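PDB 1KS8: endo-b-1,4-glucanase from Nasutitermes takasagoensis, which probably catalyses the endohydrolysis of (1->4)-beta-D-glucosidic linkages in cellulose, lichenin and cereal beta-D-glucans, as a calcium-binding family 9 glycosyl hydrolase. Local coordinates for residues Y5-V8 and L9-L13; L215-A218 and A219-Y223; G321-A324 and S325-R328; C372-N375 and T376-S379. All blocks are in the same frame, centred on the assembly; numbering follows the deposited sequence.

Interaction 1. Residues Y5-V8 and L9-L13; sequences YKQV and LRDSL
R10 reaches back along its own helix and lays its guanidinium beside Q7 and against the backbone of K6. With CG beside the backbone N (chi1 -64°) and the chain extended from CG to NE, the side chain runs toward the N terminus of the helix. R10 CG grazes K6 O at 3.3 Å, and the same carbonyl oxygen lies over one face of the guanidinium, toward its rim. R10 NH2 closes on K6 CB at 3.9 Å. Q7 folds at chi2 (55°), so that its amide carbon meets the guanidinium edge, Q7 CD standing 3.9 Å from R10 NH1. The two side chains cross at about a right angle, and their flat groups are turned 46° apart. D11 comes up on the far flank of the same amide, D11 OD2 being 3.9 Å from Q7 CD. V8 contributes its backbone: V8 O takes the amide of S12 (N to O 2.8 Å), one of four successive i to i+4 bonds that hold this stretch helical. R10 NE is hydrogen-bonded to A86 O. Helix 5-18 belongs to the (alpha/alpha)6 barrel: Y5, V8 and L9 pack against helix 415-430, Y5 and V8 also against helix 324-341, where Y5 OH is hydrogen-bonded to D336, while L13 meets helix 89-106.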
loop_
_atom_site.group_PDB
_atom_site.type_symbol
_atom_site.label_atom_id
_atom_site.label_comp_id
_atom_site.label_asym_id
_atom_site.label_seq_id
_atom_site.Cartn_x
_atom_site.Cartn_y
_atom_site.Cartn_z
ATOM N N TYR A 5 -2.771 -20.169 -0.010
ATOM C CA TYR A 5 -2.226 -18.845 -0.308
ATOM C C TYR A 5 -2.760 -18.267 -1.608
ATOM O O TYR A 5 -2.928 -17.055 -1.728
ATOM C CB TYR A 5 -0.696 -18.889 -0.358
ATOM C CG TYR A 5 -0.062 -19.357 0.927
ATOM C CD1 TYR A 5 -0.239 -18.649 2.117
ATOM C CD2 TYR A 5 0.697 -20.523 0.962
ATOM C CE1 TYR A 5 0.321 -19.094 3.308
ATOM C CE2 TYR A 5 1.259 -20.978 2.145
ATOM C CZ TYR A 5 1.067 -20.262 3.315
ATOM O OH TYR A 5 1.611 -20.732 4.485
ATOM N N LYS A 6 -3.016 -19.125 -2.589
ATOM C CA LYS A 6 -3.548 -18.651 -3.859
ATOM C C LYS A 6 -4.889 -17.965 -3.633
ATOM O O LYS A 6 -5.152 -16.900 -4.192
ATOM C CB LYS A 6 -3.728 -19.811 -4.838
ATOM C CG LYS A 6 -2.431 -20.419 -5.339
ATOM C CD LYS A 6 -2.706 -21.557 -6.314
ATOM C CE LYS A 6 -1.416 -22.125 -6.882
ATOM N NZ LYS A 6 -0.541 -22.705 -5.826
ATOM N N GLN A 7 -5.739 -18.567 -2.807
ATOM C CA GLN A 7 -7.040 -17.972 -2.546
ATOM C C GLN A 7 -6.938 -16.731 -1.664
ATOM O O GLN A 7 -7.729 -15.805 -1.819
ATOM C CB GLN A 7 -7.996 -18.991 -1.916
ATOM C CG GLN A 7 -9.422 -18.461 -1.764
ATOM C CD GLN A 7 -10.008 -17.959 -3.077
ATOM O OE1 GLN A 7 -10.513 -16.835 -3.159
ATOM N NE2 GLN A 7 -9.950 -18.792 -4.109
ATOM N N VAL A 8 -5.982 -16.695 -0.738
ATOM C CA VAL A 8 -5.860 -15.502 0.092
ATOM C C VAL A 8 -5.426 -14.348 -0.815
ATOM O O VAL A 8 -5.868 -13.213 -0.636
ATOM C CB VAL A 8 -4.852 -15.692 1.248
ATOM C CG1 VAL A 8 -4.823 -14.440 2.120
ATOM C CG2 VAL A 8 -5.256 -16.890 2.095
ATOM N N LEU A 9 -4.576 -14.645 -1.799
ATOM C CA LEU A 9 -4.124 -13.627 -2.752
ATOM C C LEU A 9 -5.340 -13.084 -3.504
ATOM O O LEU A 9 -5.497 -11.872 -3.659
ATOM C CB LEU A 9 -3.116 -14.223 -3.745
ATOM C CG LEU A 9 -2.626 -13.318 -4.886
ATOM C CD1 LEU A 9 -2.073 -12.014 -4.333
ATOM C CD2 LEU A 9 -1.552 -14.047 -5.681
ATOM N N ARG A 10 -6.202 -13.982 -3.971
ATOM C CA ARG A 10 -7.408 -13.564 -4.677
ATOM C C ARG A 10 -8.288 -12.742 -3.738
ATOM O O ARG A 10 -8.908 -11.764 -4.154
ATOM C CB ARG A 10 -8.190 -14.780 -5.176
ATOM C CG ARG A 10 -7.453 -15.609 -6.211
ATOM C CD ARG A 10 -8.259 -16.839 -6.618
ATOM N NE ARG A 10 -7.433 -17.794 -7.347
ATOM C CZ ARG A 10 -7.205 -19.043 -6.952
ATOM N NH1 ARG A 10 -7.744 -19.503 -5.829
ATOM N NH2 ARG A 10 -6.429 -19.833 -7.681
ATOM N N ASP A 11 -8.342 -13.141 -2.470
ATOM C CA ASP A 11 -9.146 -12.418 -1.487
ATOM C C ASP A 11 -8.608 -11.003 -1.303
ATOM O O ASP A 11 -9.374 -10.046 -1.216
ATOM C CB ASP A 11 -9.135 -13.134 -0.134
ATOM C CG ASP A 11 -9.988 -14.392 -0.115
ATOM O OD1 ASP A 11 -9.975 -15.081 0.927
ATOM O OD2 ASP A 11 -10.669 -14.692 -1.118
ATOM N N SER A 12 -7.286 -10.870 -1.236
ATOM C CA SER A 12 -6.681 -9.553 -1.069
ATOM C C SER A 12 -7.058 -8.655 -2.248
ATOM O O SER A 12 -7.299 -7.459 -2.082
ATOM C CB SER A 12 -5.158 -9.678 -0.952
ATOM O OG SER A 12 -4.567 -8.431 -0.612
ATOM N N LEU A 13 -7.113 -9.232 -3.444
ATOM C CA LEU A 13 -7.498 -8.455 -4.611
ATOM C C LEU A 13 -8.955 -8.017 -4.482
ATOM O O LEU A 13 -9.328 -6.953 -4.972
ATOM C CB LEU A 13 -7.269 -9.269 -5.889
ATOM C CG LEU A 13 -5.787 -9.323 -6.283
ATOM C CD1 LEU A 13 -5.547 -10.439 -7.282
ATOM C CD2 LEU A 13 -5.365 -7.967 -6.852
#

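Interaction 2. Residues L215-A218 and A219-Y223; sequences LVWA and AAWLY
W221 turns its indole edge onto the face of W217, one helical turn earlier. The two side chains leave the helix side by side and point the same way, yet their planes stand at 87°, an edge-to-face pair with the centroids of the W217 six-membered ring and the W221 five-membered ring 4.3 Å apart. The NE1 corner of W221 leads: it sits over the benzene half of W217, 3.2 Å from W217 CZ2, whereas W221 CD1 trails behind at 3.8 Å from W217 CE2. W217 carries CG anti to its backbone N (chi1 178°), but W221 swings to chi1 -86°, which starts the two rings in different directions. In the backbone, W221 N donates a hydrogen bond to W217 O at 3.0 Å, and W221 CD1 rests 3.3 Å from that same oxygen. Both tryptophans lie on a buried face of helix 212-226 in the (alpha/alpha)6 barrel, meeting helices 149-165 and 257-268; W74 adds an edge-to-face partner to each. W217 NE1 is hydrogen-bonded to E154 OE2, and K256 makes a cation-pi contact with the W217 ring. A leucine in place of W217 would probably leave the W221 edge without its aromatic face and E154 without this donor. A218, A219 and L222 face F185 of helix 171-190. The side chain of E214, a calcium ligand of this protein though no calcium is bound here, lies about 4 Å from that of W217.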
loop_
_atom_site.group_PDB
_atom_site.type_symbol
_atom_site.label_atom_id
_atom_site.label_comp_id
_atom_site.label_asym_id
_atom_site.label_seq_id
_atom_site.Cartn_x
_atom_site.Cartn_y
_atom_site.Cartn_z
ATOM N N LEU A 215 13.396 10.169 -2.418
ATOM C CA LEU A 215 14.163 10.576 -3.590
ATOM C C LEU A 215 15.042 9.421 -4.070
ATOM O O LEU A 215 15.176 9.185 -5.270
ATOM C CB LEU A 215 15.021 11.802 -3.261
ATOM C CG LEU A 215 14.234 13.092 -2.999
ATOM C CD1 LEU A 215 15.183 14.200 -2.563
ATOM C CD2 LEU A 215 13.481 13.495 -4.260
ATOM N N VAL A 216 15.630 8.697 -3.124
ATOM C CA VAL A 216 16.485 7.560 -3.458
ATOM C C VAL A 216 15.628 6.423 -4.015
ATOM O O VAL A 216 15.989 5.780 -4.999
ATOM C CB VAL A 216 17.243 7.049 -2.210
ATOM C CG1 VAL A 216 18.161 5.904 -2.595
ATOM C CG2 VAL A 216 18.042 8.185 -1.577
ATOM N N TRP A 217 14.491 6.187 -3.368
ATOM C CA TRP A 217 13.543 5.146 -3.760
ATOM C C TRP A 217 13.068 5.390 -5.195
ATOM O O TRP A 217 13.098 4.485 -6.032
ATOM C CB TRP A 217 12.370 5.178 -2.770
ATOM C CG TRP A 217 11.213 4.227 -2.982
ATOM C CD1 TRP A 217 9.902 4.578 -3.159
ATOM C CD2 TRP A 217 11.226 2.793 -2.865
ATOM N NE1 TRP A 217 9.101 3.463 -3.146
ATOM C CE2 TRP A 217 9.884 2.353 -2.967
ATOM C CE3 TRP A 217 12.237 1.839 -2.679
ATOM C CZ2 TRP A 217 9.528 1.002 -2.886
ATOM C CZ3 TRP A 217 11.880 0.491 -2.598
ATOM C CH2 TRP A 217 10.537 0.088 -2.701
ATOM N N ALA A 218 12.644 6.619 -5.477
ATOM C CA ALA A 218 12.169 6.984 -6.809
ATOM C C ALA A 218 13.274 6.847 -7.858
ATOM O O ALA A 218 13.045 6.320 -8.950
ATOM C CB ALA A 218 11.633 8.414 -6.799
ATOM N N ALA A 219 14.469 7.325 -7.527
ATOM C CA ALA A 219 15.591 7.247 -8.456
ATOM C C ALA A 219 15.924 5.794 -8.774
ATOM O O ALA A 219 16.187 5.447 -9.925
ATOM C CB ALA A 219 16.813 7.950 -7.871
ATOM N N ALA A 220 15.909 4.944 -7.753
ATOM C CA ALA A 220 16.209 3.532 -7.950
ATOM C C ALA A 220 15.184 2.882 -8.874
ATOM O O ALA A 220 15.545 2.134 -9.782
ATOM C CB ALA A 220 16.245 2.810 -6.609
ATOM N N TRP A 221 13.904 3.164 -8.649
ATOM C CA TRP A 221 12.860 2.594 -9.492
ATOM C C TRP A 221 12.956 3.097 -10.927
ATOM O O TRP A 221 12.734 2.339 -11.871
ATOM C CB TRP A 221 11.473 2.892 -8.912
ATOM C CG TRP A 221 11.059 1.873 -7.893
ATOM C CD1 TRP A 221 11.006 2.032 -6.538
ATOM C CD2 TRP A 221 10.697 0.514 -8.154
ATOM N NE1 TRP A 221 10.632 0.850 -5.935
ATOM C CE2 TRP A 221 10.437 -0.097 -6.906
ATOM C CE3 TRP A 221 10.568 -0.250 -9.323
ATOM C CZ2 TRP A 221 10.057 -1.439 -6.795
ATOM C CZ3 TRP A 221 10.189 -1.583 -9.212
ATOM C CH2 TRP A 221 9.939 -2.163 -7.956
ATOM N N LEU A 222 13.294 4.372 -11.095
ATOM C CA LEU A 222 13.434 4.923 -12.436
ATOM C C LEU A 222 14.597 4.257 -13.159
ATOM O O LEU A 222 14.526 4.012 -14.359
ATOM C CB LEU A 222 13.632 6.438 -12.375
ATOM C CG LEU A 222 12.305 7.202 -12.332
ATOM C CD1 LEU A 222 12.549 8.651 -11.970
ATOM C CD2 LEU A 222 11.610 7.079 -13.684
ATOM N N TYR A 223 15.666 3.954 -12.430
ATOM C CA TYR A 223 16.801 3.284 -13.051
ATOM C C TYR A 223 16.354 1.904 -13.526
ATOM O O TYR A 223 16.652 1.490 -14.645
ATOM C CB TYR A 223 17.957 3.125 -12.062
ATOM C CG TYR A 223 19.072 2.255 -12.598
ATOM C CD1 TYR A 223 19.758 2.605 -13.761
ATOM C CD2 TYR A 223 19.423 1.066 -11.958
ATOM C CE1 TYR A 223 20.767 1.793 -14.276
ATOM C CE2 TYR A 223 20.432 0.246 -12.464
ATOM C CZ TYR A 223 21.098 0.616 -13.623
ATOM O OH TYR A 223 22.090 -0.193 -14.129
#

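Interaction 3. Residues G321-A324 and S325-R328; sequences GLSA and SSYR
S323 is packed under the ring of Y327, its CB over one face of the phenol at 3.8 Å from the ring centroid and 20° off the normal. This CH-pi contact is part of the close-packed side, where Y327 is buried. S323 O receives the backbone N of Y327 at 2.8 Å, nearly along the C=O axis, which pins the first helical turn to the residue before it. L322 comes against the same ring at another point, its CB 3.8 Å from Y327 CE2. Y327 also packs on V281 and I285 of helix 271-286. A324 is closely covered too: its O accepts R328 N at 2.9 Å, and R328 lays its guanidinium face over A324 CB, with R328 NH1 3.9 Å from that carbon, while R328 NH2 forms a salt bridge with E319 of the preceding helix. The hydroxyls make up the looser side. With chi1 at -51°, S323 OG makes no capping bond but reaches a water at 2.7 Å, and that water goes on to Y327 OH at 3.1 Å, joining the two hydroxyls indirectly. S326 OG lies 3.1 Å from S323 O, a bond left unsettled because the hydroxyl has another acceptor within reach. G321, with phi 95°, ends helix 303-319 in a Schellman motif, and S323 takes the N-cap position of helix 324-341: the arrangement is that of a tight alpha-alpha hairpin turn in the (alpha/alpha)6 barrel.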
loop_
_atom_site.group_PDB
_atom_site.type_symbol
_atom_site.label_atom_id
_atom_site.label_comp_id
_atom_site.label_asym_id
_atom_site.label_seq_id
_atom_site.Cartn_x
_atom_site.Cartn_y
_atom_site.Cartn_z
ATOM N N GLY A 321 19.735 -14.220 -2.229
ATOM C CA GLY A 321 20.570 -15.344 -1.852
ATOM C C GLY A 321 20.959 -15.293 -0.387
ATOM O O GLY A 321 21.832 -16.039 0.055
ATOM N N LEU A 322 20.316 -14.405 0.368
ATOM C CA LEU A 322 20.595 -14.267 1.794
ATOM C C LEU A 322 19.739 -15.235 2.603
ATOM O O LEU A 322 18.509 -15.130 2.596
ATOM C CB LEU A 322 20.305 -12.836 2.259
ATOM C CG LEU A 322 21.211 -11.716 1.742
ATOM C CD1 LEU A 322 20.629 -10.365 2.133
ATOM C CD2 LEU A 322 22.612 -11.884 2.313
ATOM N N SER A 323 20.392 -16.167 3.295
ATOM C CA SER A 323 19.715 -17.165 4.129
ATOM C C SER A 323 18.315 -17.447 3.600
ATOM O O SER A 323 17.338 -17.388 4.346
ATOM C CB SER A 323 19.614 -16.659 5.571
ATOM O OG SER A 323 20.871 -16.221 6.054
ATOM N N ALA A 324 18.230 -17.761 2.313
ATOM C CA ALA A 324 16.954 -18.005 1.650
ATOM C C ALA A 324 15.960 -18.888 2.394
ATOM O O ALA A 324 14.817 -18.489 2.611
ATOM C CB ALA A 324 17.199 -18.566 0.259
ATOM N N SER A 325 16.382 -20.086 2.782
ATOM C CA SER A 325 15.491 -21.005 3.482
ATOM C C SER A 325 14.945 -20.465 4.799
ATOM O O SER A 325 13.734 -20.493 5.032
ATOM C CB SER A 325 16.199 -22.340 3.730
ATOM O OG SER A 325 16.469 -22.997 2.505
ATOM N N SER A 326 15.830 -19.971 5.658
ATOM C CA SER A 326 15.408 -19.448 6.951
ATOM C C SER A 326 14.580 -18.173 6.835
ATOM O O SER A 326 13.606 -17.991 7.564
ATOM C CB SER A 326 16.628 -19.205 7.851
ATOM O OG SER A 326 17.524 -18.272 7.277
ATOM N N TYR A 327 14.963 -17.291 5.916
ATOM C CA TYR A 327 14.237 -16.039 5.721
ATOM C C TYR A 327 12.830 -16.303 5.188
ATOM O O TYR A 327 11.859 -15.698 5.645
ATOM C CB TYR A 327 15.001 -15.131 4.753
ATOM C CG TYR A 327 16.175 -14.395 5.369
ATOM C CD1 TYR A 327 16.661 -14.728 6.638
ATOM C CD2 TYR A 327 16.805 -13.364 4.675
ATOM C CE1 TYR A 327 17.746 -14.048 7.196
ATOM C CE2 TYR A 327 17.886 -12.681 5.221
ATOM C CZ TYR A 327 18.351 -13.026 6.477
ATOM O OH TYR A 327 19.422 -12.342 7.007
ATOM N N ARG A 328 12.724 -17.206 4.220
ATOM C CA ARG A 328 11.430 -17.549 3.644
ATOM C C ARG A 328 10.544 -18.221 4.684
ATOM O O ARG A 328 9.344 -17.950 4.762
ATOM C CB ARG A 328 11.623 -18.472 2.439
ATOM C CG ARG A 328 12.157 -17.746 1.219
ATOM C CD ARG A 328 12.652 -18.701 0.146
ATOM N NE ARG A 328 13.034 -17.972 -1.059
ATOM C CZ ARG A 328 13.769 -18.471 -2.048
ATOM N NH1 ARG A 328 14.220 -19.717 -1.988
ATOM N NH2 ARG A 328 14.047 -17.717 -3.105
HETATM O O HOH W 1 21.668 -13.722 5.391
#

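Interaction 4. Residues C372-N375 and T376-S379; sequences CDWN and TFNS
D373 and T376 bond to each other across the first turn of helix 374-377, in the capping box. T376 OG1 accepts D373 N at 3.1 Å in a fairly straight bond (156°), its chi1 of -53° setting OG1 beside the backbone N and back toward the cap. D373 OD2, for its part, caps the backbone N of N375 at 2.9 Å, approached from above the carboxylate plane. D373 O is used as well: T376 N reaches it at 2.9 Å from above the carbonyl plane, and F377 N makes a weak bond to it at 3.4 Å. The turn goes on with N378 N to W374 O at 3.0 Å, and S379 N ends on T376 O. A valine in place of T376 would probably leave D373 N without its acceptor and undo that half of the capping box. T376 also touches the disulfide, its CG2 lying 3.7 Å from C372 SG, which is bonded to C365. Alongside, W374 turns its edge toward the face of F377, their planes at 75°, with W374 CE3 3.6 Å from F377 CD2. The indole N-H of W374 is satisfied by A125 O, the hydroxyl of S379 by D381 N, and the carbonyls of F377 and S379 both by R405. The F377 side chain is about 9 Å from that of E412, a predicted active-site residue. This short helix sits at the surface among loops: W127 meets both aromatic rings, R129 lies against C372, and F377 also packs on H359 and S406.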
loop_
_atom_site.group_PDB
_atom_site.type_symbol
_atom_site.label_atom_id
_atom_site.label_comp_id
_atom_site.label_asym_id
_atom_site.label_seq_id
_atom_site.Cartn_x
_atom_site.Cartn_y
_atom_site.Cartn_z
ATOM N N CYS A 372 -28.073 4.097 5.768
ATOM C CA CYS A 372 -26.802 3.725 6.368
ATOM C C CYS A 372 -26.304 5.023 6.974
ATOM O O CYS A 372 -26.093 6.010 6.264
ATOM C CB CYS A 372 -25.771 3.227 5.359
ATOM S SG CYS A 372 -24.395 2.445 6.265
ATOM N N ASP A 373 -26.150 5.034 8.291
ATOM C CA ASP A 373 -25.691 6.227 8.985
ATOM C C ASP A 373 -24.921 5.823 10.231
ATOM O O ASP A 373 -24.476 4.682 10.336
ATOM C CB ASP A 373 -26.884 7.133 9.334
ATOM C CG ASP A 373 -27.919 6.451 10.216
ATOM O OD1 ASP A 373 -28.995 7.053 10.420
ATOM O OD2 ASP A 373 -27.671 5.331 10.709
ATOM N N TRP A 374 -24.752 6.742 11.175
ATOM C CA TRP A 374 -24.009 6.400 12.379
ATOM C C TRP A 374 -24.686 5.337 13.232
ATOM O O TRP A 374 -24.041 4.720 14.077
ATOM C CB TRP A 374 -23.708 7.655 13.200
ATOM C CG TRP A 374 -22.596 8.460 12.595
ATOM C CD1 TRP A 374 -22.713 9.557 11.791
ATOM C CD2 TRP A 374 -21.194 8.179 12.688
ATOM N NE1 TRP A 374 -21.470 9.975 11.376
ATOM C CE2 TRP A 374 -20.520 9.147 11.913
ATOM C CE3 TRP A 374 -20.442 7.199 13.349
ATOM C CZ2 TRP A 374 -19.126 9.166 11.780
ATOM C CZ3 TRP A 374 -19.054 7.217 13.217
ATOM C CH2 TRP A 374 -18.413 8.195 12.437
ATOM N N ASN A 375 -25.982 5.117 13.026
ATOM C CA ASN A 375 -26.659 4.074 13.781
ATOM C C ASN A 375 -26.142 2.728 13.271
ATOM O O ASN A 375 -26.101 1.747 14.007
ATOM C CB ASN A 375 -28.177 4.168 13.605
ATOM C CG ASN A 375 -28.762 5.393 14.279
ATOM O OD1 ASN A 375 -29.202 6.335 13.618
ATOM N ND2 ASN A 375 -28.758 5.391 15.604
ATOM N N THR A 376 -25.735 2.692 12.004
ATOM C CA THR A 376 -25.193 1.476 11.405
ATOM C C THR A 376 -23.837 1.202 12.057
ATOM O O THR A 376 -23.518 0.067 12.407
ATOM C CB THR A 376 -25.013 1.638 9.879
ATOM O OG1 THR A 376 -26.247 2.080 9.301
ATOM C CG2 THR A 376 -24.617 0.307 9.240
ATOM N N PHE A 377 -23.039 2.253 12.214
ATOM C CA PHE A 377 -21.736 2.142 12.859
ATOM C C PHE A 377 -21.928 1.601 14.277
ATOM O O PHE A 377 -21.154 0.770 14.756
ATOM C CB PHE A 377 -21.079 3.524 12.942
ATOM C CG PHE A 377 -19.897 3.584 13.869
ATOM C CD1 PHE A 377 -18.659 3.084 13.479
ATOM C CD2 PHE A 377 -20.024 4.138 15.142
ATOM C CE1 PHE A 377 -17.562 3.137 14.339
ATOM C CE2 PHE A 377 -18.935 4.196 16.009
ATOM C CZ PHE A 377 -17.701 3.694 15.607
ATOM N N ASN A 378 -22.982 2.084 14.926
ATOM C CA ASN A 378 -23.311 1.731 16.304
ATOM C C ASN A 378 -23.963 0.354 16.468
ATOM O O ASN A 378 -24.209 -0.086 17.590
ATOM C CB ASN A 378 -24.223 2.830 16.872
ATOM C CG ASN A 378 -24.251 2.858 18.388
ATOM O OD1 ASN A 378 -23.218 2.742 19.045
ATOM N ND2 ASN A 378 -25.441 3.040 18.949
ATOM N N SER A 379 -24.231 -0.329 15.358
ATOM C CA SER A 379 -24.863 -1.646 15.405
ATOM C C SER A 379 -23.996 -2.726 16.045
ATOM O O SER A 379 -22.801 -2.816 15.777
ATOM C CB SER A 379 -25.251 -2.101 13.996
ATOM O OG SER A 379 -25.775 -3.420 14.022
#

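In the fold
From the N terminus the four contacts come in series, none nesting or crossing, and each joins residues about one turn apart in a continuous stretch. Interaction 1 starts the barrel on helix 5-18, and interaction 2 falls within helix 212-226, about 29 Å away between centres. Interaction 3 closes the short link between helices 303-319 and 324-341; its nearest atoms are about 8 Å from interaction 1, with Y5 reaching further along helix 324-341 and both Y5 and R328 touching Y433 at the C terminus. Interaction 4 belongs to the loop-rich side, its centre 44 Å and 47 Å from those of interactions 2 and 3, across the chain's centre.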